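Local coordinates for nucleosome assembly protein 1, putative (Plasmodium falciparum, PDB 3FS3) that probably binds histones and chromatin as a chaperone of the nucleosome assembly protein family, at residues Ala118-Asn123 with His132-Leu137; Leu137-Asp142 with Thr166-Ser171. All coordinates share one frame; numbering follows the deposited sequence.

Contact 1: Ala118-Asn123 with His132-Leu137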
loop_
_atom_site.group_PDB
_atom_site.type_symbol
_atom_site.label_atom_id
_atom_site.label_comp_id
_atom_site.label_asym_id
_atom_site.label_seq_id
_atom_site.Cartn_x
_atom_site.Cartn_y
_atom_site.Cartn_z
ATOM N N ALA A 118 9.270 -13.231 19.293
ATOM C CA ALA A 118 8.697 -12.984 17.978
ATOM C C ALA A 118 8.917 -11.504 17.652
ATOM O O ALA A 118 9.381 -11.164 16.563
ATOM C CB ALA A 118 7.198 -13.317 17.974
ATOM N N LEU A 119 8.589 -10.627 18.600
ATOM C CA LEU A 119 8.766 -9.185 18.407
ATOM C C LEU A 119 10.239 -8.827 18.170
ATOM O O LEU A 119 10.554 -8.006 17.308
ATOM C CB LEU A 119 8.249 -8.414 19.624
ATOM C CG LEU A 119 6.747 -8.435 19.918
ATOM C CD1 LEU A 119 6.487 -7.847 21.294
ATOM C CD2 LEU A 119 6.002 -7.653 18.853
ATOM N N ARG A 120 11.132 -9.444 18.936
ATOM C CA ARG A 120 12.568 -9.197 18.800
ATOM C C ARG A 120 13.072 -9.555 17.409
ATOM O O ARG A 120 13.871 -8.820 16.832
ATOM C CB ARG A 120 13.360 -10.008 19.835
ATOM C CG ARG A 120 13.638 -9.283 21.144
ATOM C CD ARG A 120 14.485 -8.047 20.897
ATOM N NE ARG A 120 14.974 -7.448 22.137
ATOM C CZ ARG A 120 15.450 -6.209 22.222
ATOM N NH1 ARG A 120 15.493 -5.451 21.136
ATOM N NH2 ARG A 120 15.874 -5.729 23.386
ATOM N N ASN A 121 12.598 -10.678 16.875
ATOM C CA ASN A 121 13.008 -11.141 15.557
ATOM C C ASN A 121 12.447 -10.356 14.373
ATOM O O ASN A 121 12.646 -10.739 13.220
ATOM C CB ASN A 121 12.686 -12.631 15.390
ATOM C CG ASN A 121 13.532 -13.513 16.298
ATOM O OD1 ASN A 121 14.688 -13.201 16.569
ATOM N ND2 ASN A 121 12.963 -14.621 16.762
ATOM N N ASN A 122 11.731 -9.271 14.646
ATOM C CA ASN A 122 11.202 -8.431 13.570
ATOM C C ASN A 122 11.950 -7.105 13.647
ATOM O O ASN A 122 11.850 -6.388 14.642
ATOM C CB ASN A 122 9.695 -8.209 13.731
ATOM C CG ASN A 122 9.162 -7.128 12.807
ATOM O OD1 ASN A 122 9.464 -5.948 12.978
ATOM N ND2 ASN A 122 8.367 -7.526 11.819
ATOM N N ASN A 123 12.701 -6.790 12.595
ATOM C CA ASN A 123 13.507 -5.569 12.538
ATOM C C ASN A 123 12.810 -4.301 13.010
ATOM O O ASN A 123 13.265 -3.659 13.957
ATOM C CB ASN A 123 14.030 -5.344 11.119
ATOM C CG ASN A 123 14.748 -6.559 10.564
ATOM O OD1 ASN A 123 15.503 -7.227 11.274
ATOM N ND2 ASN A 123 14.526 -6.846 9.285
ATOM N N HIS A 132 15.319 -2.979 29.108
ATOM C CA HIS A 132 14.446 -2.907 30.275
ATOM C C HIS A 132 13.009 -3.279 29.924
ATOM O O HIS A 132 12.237 -3.656 30.790
ATOM C CB HIS A 132 14.490 -1.513 30.920
ATOM C CG HIS A 132 14.480 -0.378 29.942
ATOM N ND1 HIS A 132 15.594 -0.007 29.220
ATOM C CD2 HIS A 132 13.504 0.498 29.602
ATOM C CE1 HIS A 132 15.308 1.052 28.483
ATOM N NE2 HIS A 132 14.046 1.379 28.696
ATOM N N ASP A 133 12.647 -3.182 28.651
ATOM C CA ASP A 133 11.296 -3.540 28.259
ATOM C C ASP A 133 11.101 -5.055 28.281
ATOM O O ASP A 133 9.984 -5.541 28.446
ATOM C CB ASP A 133 10.982 -3.034 26.850
ATOM C CG ASP A 133 10.945 -1.522 26.761
ATOM O OD1 ASP A 133 10.407 -0.876 27.691
ATOM O OD2 ASP A 133 11.439 -0.989 25.744
ATOM N N GLU A 134 12.190 -5.798 28.125
ATOM C CA GLU A 134 12.112 -7.255 28.077
ATOM C C GLU A 134 11.561 -7.949 29.323
ATOM O O GLU A 134 10.841 -8.945 29.214
ATOM C CB GLU A 134 13.486 -7.828 27.699
ATOM C CG GLU A 134 14.006 -7.261 26.375
ATOM C CD GLU A 134 15.277 -7.929 25.888
ATOM O OE1 GLU A 134 16.260 -7.972 26.655
ATOM O OE2 GLU A 134 15.296 -8.405 24.734
ATOM N N GLU A 135 11.880 -7.434 30.504
ATOM C CA GLU A 135 11.379 -8.061 31.720
ATOM C C GLU A 135 9.873 -7.880 31.828
ATOM O O GLU A 135 9.202 -8.622 32.541
ATOM C CB GLU A 135 12.086 -7.509 32.969
ATOM C CG GLU A 135 12.020 -6.012 33.173
ATOM C CD GLU A 135 12.952 -5.552 34.287
ATOM O OE1 GLU A 135 14.170 -5.838 34.202
ATOM O OE2 GLU A 135 12.476 -4.908 35.246
ATOM N N ILE A 136 9.335 -6.911 31.097
ATOM C CA ILE A 136 7.897 -6.684 31.124
ATOM C C ILE A 136 7.210 -7.518 30.030
ATOM O O ILE A 136 6.173 -8.150 30.263
ATOM C CB ILE A 136 7.568 -5.184 30.928
ATOM C CG1 ILE A 136 8.283 -4.358 32.001
ATOM C CG2 ILE A 136 6.059 -4.942 31.061
ATOM C CD1 ILE A 136 8.148 -2.856 31.808
ATOM N N LEU A 137 7.820 -7.552 28.852
ATOM C CA LEU A 137 7.263 -8.268 27.714
ATOM C C LEU A 137 7.172 -9.792 27.888
ATOM O O LEU A 137 6.401 -10.454 27.192
ATOM C CB LEU A 137 8.054 -7.903 26.449
ATOM C CG LEU A 137 7.921 -6.440 25.999
ATOM C CD1 LEU A 137 8.945 -6.144 24.903
ATOM C CD2 LEU A 137 6.484 -6.172 25.493
#
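With chi2 of Arg120 at -62°, the arginine chain bends once and then runs out straight, while Glu134, its CG beside the backbone N (chi1 -56°), extends beyond CG to meet it. The result is a helix-to-helix salt bridge in the alpha/beta domain of the NAP fold, linking the last turn of helix 114-120 to helix 131-137. It illustrates how two long side chains can join backbones that stay well apart: Arg120 CA and Glu134 CA lie 9.5 Å from each other. A single carboxylate oxygen, Glu134 OE2, accepts from Arg120 NE at 2.8 Å and, more weakly, from Arg120 NH2 at 3.1 Å. The oxygen lies at the guanidinium edge, in its plane, whereas the donor NE stands above the carboxylate plane, and the two flat groups are almost perpendicular. Below this surface bridge Leu119 CD1 lies 4.5 Å from Leu137 CD2, a loose approach of buried side chains. Just after Arg120, Asn122 OD1 caps the next helix, 123-126, through Val125 N; beside Glu134, Asp133 OD1 bonds to Ser236 OG and OD2 to Phe237 N. The stronger bond, from Arg120 NE to Glu134 OE2, is bent modestly, with an N-H...O angle of 156°.

Contact 2: Leu137-Asp142 with Thr166-Ser171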
loop_
_atom_site.group_PDB
_atom_site.type_symbol
_atom_site.label_atom_id
_atom_site.label_comp_id
_atom_site.label_asym_id
_atom_site.label_seq_id
_atom_site.Cartn_x
_atom_site.Cartn_y
_atom_site.Cartn_z
ATOM N N LEU A 137 7.820 -7.552 28.852
ATOM C CA LEU A 137 7.263 -8.268 27.714
ATOM C C LEU A 137 7.172 -9.792 27.888
ATOM O O LEU A 137 6.401 -10.454 27.192
ATOM C CB LEU A 137 8.054 -7.903 26.449
ATOM C CG LEU A 137 7.921 -6.440 25.999
ATOM C CD1 LEU A 137 8.945 -6.144 24.903
ATOM C CD2 LEU A 137 6.484 -6.172 25.493
ATOM N N VAL A 138 7.945 -10.346 28.813
ATOM C CA VAL A 138 7.898 -11.779 29.061
ATOM C C VAL A 138 6.553 -12.170 29.691
ATOM O O VAL A 138 6.215 -13.350 29.754
ATOM C CB VAL A 138 9.042 -12.242 30.002
ATOM C CG1 VAL A 138 10.405 -11.990 29.339
ATOM C CG2 VAL A 138 8.946 -11.522 31.340
ATOM N N TYR A 139 5.796 -11.183 30.160
ATOM C CA TYR A 139 4.488 -11.440 30.762
ATOM C C TYR A 139 3.386 -11.390 29.702
ATOM O O TYR A 139 2.217 -11.625 29.994
ATOM C CB TYR A 139 4.196 -10.400 31.847
ATOM C CG TYR A 139 4.986 -10.629 33.115
ATOM C CD1 TYR A 139 4.509 -11.487 34.105
ATOM C CD2 TYR A 139 6.240 -10.036 33.304
ATOM C CE1 TYR A 139 5.252 -11.757 35.250
ATOM C CE2 TYR A 139 7.002 -10.305 34.452
ATOM C CZ TYR A 139 6.497 -11.171 35.417
ATOM O OH TYR A 139 7.238 -11.494 36.532
ATOM N N LEU A 140 3.770 -11.087 28.467
ATOM C CA LEU A 140 2.815 -10.988 27.372
ATOM C C LEU A 140 2.182 -12.364 27.081
ATOM O O LEU A 140 2.892 -13.352 26.880
ATOM C CB LEU A 140 3.544 -10.412 26.142
ATOM C CG LEU A 140 2.775 -9.566 25.120
ATOM C CD1 LEU A 140 1.837 -8.598 25.826
ATOM C CD2 LEU A 140 3.761 -8.811 24.234
ATOM N N ASN A 141 0.848 -12.430 27.115
ATOM C CA ASN A 141 0.121 -13.676 26.852
ATOM C C ASN A 141 -0.425 -13.717 25.439
ATOM O O ASN A 141 -0.539 -14.785 24.837
ATOM C CB ASN A 141 -1.074 -13.852 27.799
ATOM C CG ASN A 141 -0.714 -14.580 29.084
ATOM O OD1 ASN A 141 0.352 -15.190 29.194
ATOM N ND2 ASN A 141 -1.614 -14.534 30.057
ATOM N N ASP A 142 -0.775 -12.554 24.901
ATOM C CA ASP A 142 -1.344 -12.546 23.569
ATOM C C ASP A 142 -1.465 -11.146 22.998
ATOM O O ASP A 142 -1.600 -10.165 23.735
ATOM C CB ASP A 142 -2.722 -13.215 23.632
ATOM C CG ASP A 142 -3.299 -13.530 22.259
ATOM O OD1 ASP A 142 -2.528 -13.819 21.321
ATOM O OD2 ASP A 142 -4.540 -13.512 22.128
ATOM N N THR A 166 -0.735 -11.567 35.139
ATOM C CA THR A 166 -0.541 -10.810 36.361
ATOM C C THR A 166 0.953 -10.557 36.393
ATOM O O THR A 166 1.742 -11.468 36.138
ATOM C CB THR A 166 -0.934 -11.641 37.581
ATOM O OG1 THR A 166 -2.320 -11.989 37.476
ATOM C CG2 THR A 166 -0.683 -10.859 38.869
ATOM N N ASN A 167 1.341 -9.325 36.698
ATOM C CA ASN A 167 2.746 -8.975 36.684
ATOM C C ASN A 167 3.043 -7.875 37.705
ATOM O O ASN A 167 2.150 -7.156 38.128
ATOM C CB ASN A 167 3.119 -8.529 35.268
ATOM C CG ASN A 167 2.518 -7.191 34.915
ATOM O OD1 ASN A 167 3.001 -6.156 35.368
ATOM N ND2 ASN A 167 1.445 -7.199 34.122
ATOM N N PRO A 168 4.315 -7.733 38.106
ATOM C CA PRO A 168 4.730 -6.725 39.087
ATOM C C PRO A 168 4.966 -5.316 38.555
ATOM O O PRO A 168 5.425 -4.438 39.291
ATOM C CB PRO A 168 5.997 -7.345 39.680
ATOM C CG PRO A 168 6.615 -8.003 38.471
ATOM C CD PRO A 168 5.426 -8.648 37.779
ATOM N N PHE A 169 4.633 -5.085 37.291
ATOM C CA PHE A 169 4.860 -3.777 36.684
ATOM C C PHE A 169 3.623 -2.890 36.617
ATOM O O PHE A 169 3.687 -1.707 36.948
ATOM C CB PHE A 169 5.459 -3.976 35.296
ATOM C CG PHE A 169 6.788 -4.653 35.325
ATOM C CD1 PHE A 169 7.935 -3.943 35.682
ATOM C CD2 PHE A 169 6.892 -6.009 35.053
ATOM C CE1 PHE A 169 9.176 -4.579 35.772
ATOM C CE2 PHE A 169 8.128 -6.658 35.138
ATOM C CZ PHE A 169 9.274 -5.937 35.500
ATOM N N PHE A 170 2.502 -3.453 36.176
ATOM C CA PHE A 170 1.260 -2.698 36.112
ATOM C C PHE A 170 0.097 -3.643 36.339
ATOM O O PHE A 170 0.233 -4.850 36.148
ATOM C CB PHE A 170 1.125 -1.955 34.771
ATOM C CG PHE A 170 1.276 -2.826 33.559
ATOM C CD1 PHE A 170 0.303 -3.766 33.231
ATOM C CD2 PHE A 170 2.380 -2.673 32.714
ATOM C CE1 PHE A 170 0.423 -4.537 32.077
ATOM C CE2 PHE A 170 2.510 -3.442 31.557
ATOM C CZ PHE A 170 1.527 -4.374 31.239
ATOM N N SER A 171 -1.038 -3.100 36.763
ATOM C CA SER A 171 -2.212 -3.920 37.054
ATOM C C SER A 171 -3.073 -4.276 35.844
ATOM O O SER A 171 -3.797 -5.265 35.877
ATOM C CB SER A 171 -3.085 -3.216 38.100
ATOM O OG SER A 171 -3.479 -1.929 37.646
#
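Tyr139 lays one face of its ring over Asn167, a CH-pi contact with Asn167 CB 3.7 Å from the Tyr139 ring centroid. The methylene is displaced toward the CG and CD1 side of the ring, where Thr166 O makes an oblique approach, 3.4 Å from Tyr139 CD1. Farther along the phenol, Pro168 CD approaches Tyr139 CZ at 3.6 Å, and Tyr139 CE2 meets the edge of the Phe169 ring, with 3.9 Å to Phe169 CE2. One aromatic side chain thus packs by shape against four successive loop residues, with no hydrogen bond between the segments. A chi1 of 71° tucks CG of Asn167 in over its own backbone, and OD1 curls over the following residues to accept from Phe169 N at 2.7 Å and Phe170 N at 2.9 Å; the first bond closes an Asx turn and the second makes it an Asx motif. ND2 bonds to Ala165 O. A type I turn from Leu137 to Leu140 presents Tyr139, whose backbone bonds to Ala165. A classic bulge at Asn141 and Asp142 follows. The contact lies at the start of strand 140-147 and just past the end of its antiparallel neighbour 158-164, with Phe169 packed on Ile136 of helix 131-137.

Contacts 1 and 2 follow one another along the chain and share Leu137, where helix 131-137 ends and the turn into strand 140-147 begins; their centres are about 13 Å apart. Helix 131-137 faces helix 114-120 through Glu134 and Leu137 and the loop 166-171 through Ile136. Packing joins the two contacts directly: Ile136 CG1 lies 3.7 Å from Phe169 CG, Ile136 CG2 lies 3.9 Å from Phe170 CE2, and Leu119 CD1 reaches Leu140 CD2 at 4.1 Å. As a worked example, the pair contrasts a charged bridge at the surface with a partly buried aromatic contact, both within the NAP family region and on the same side of the chain's centre.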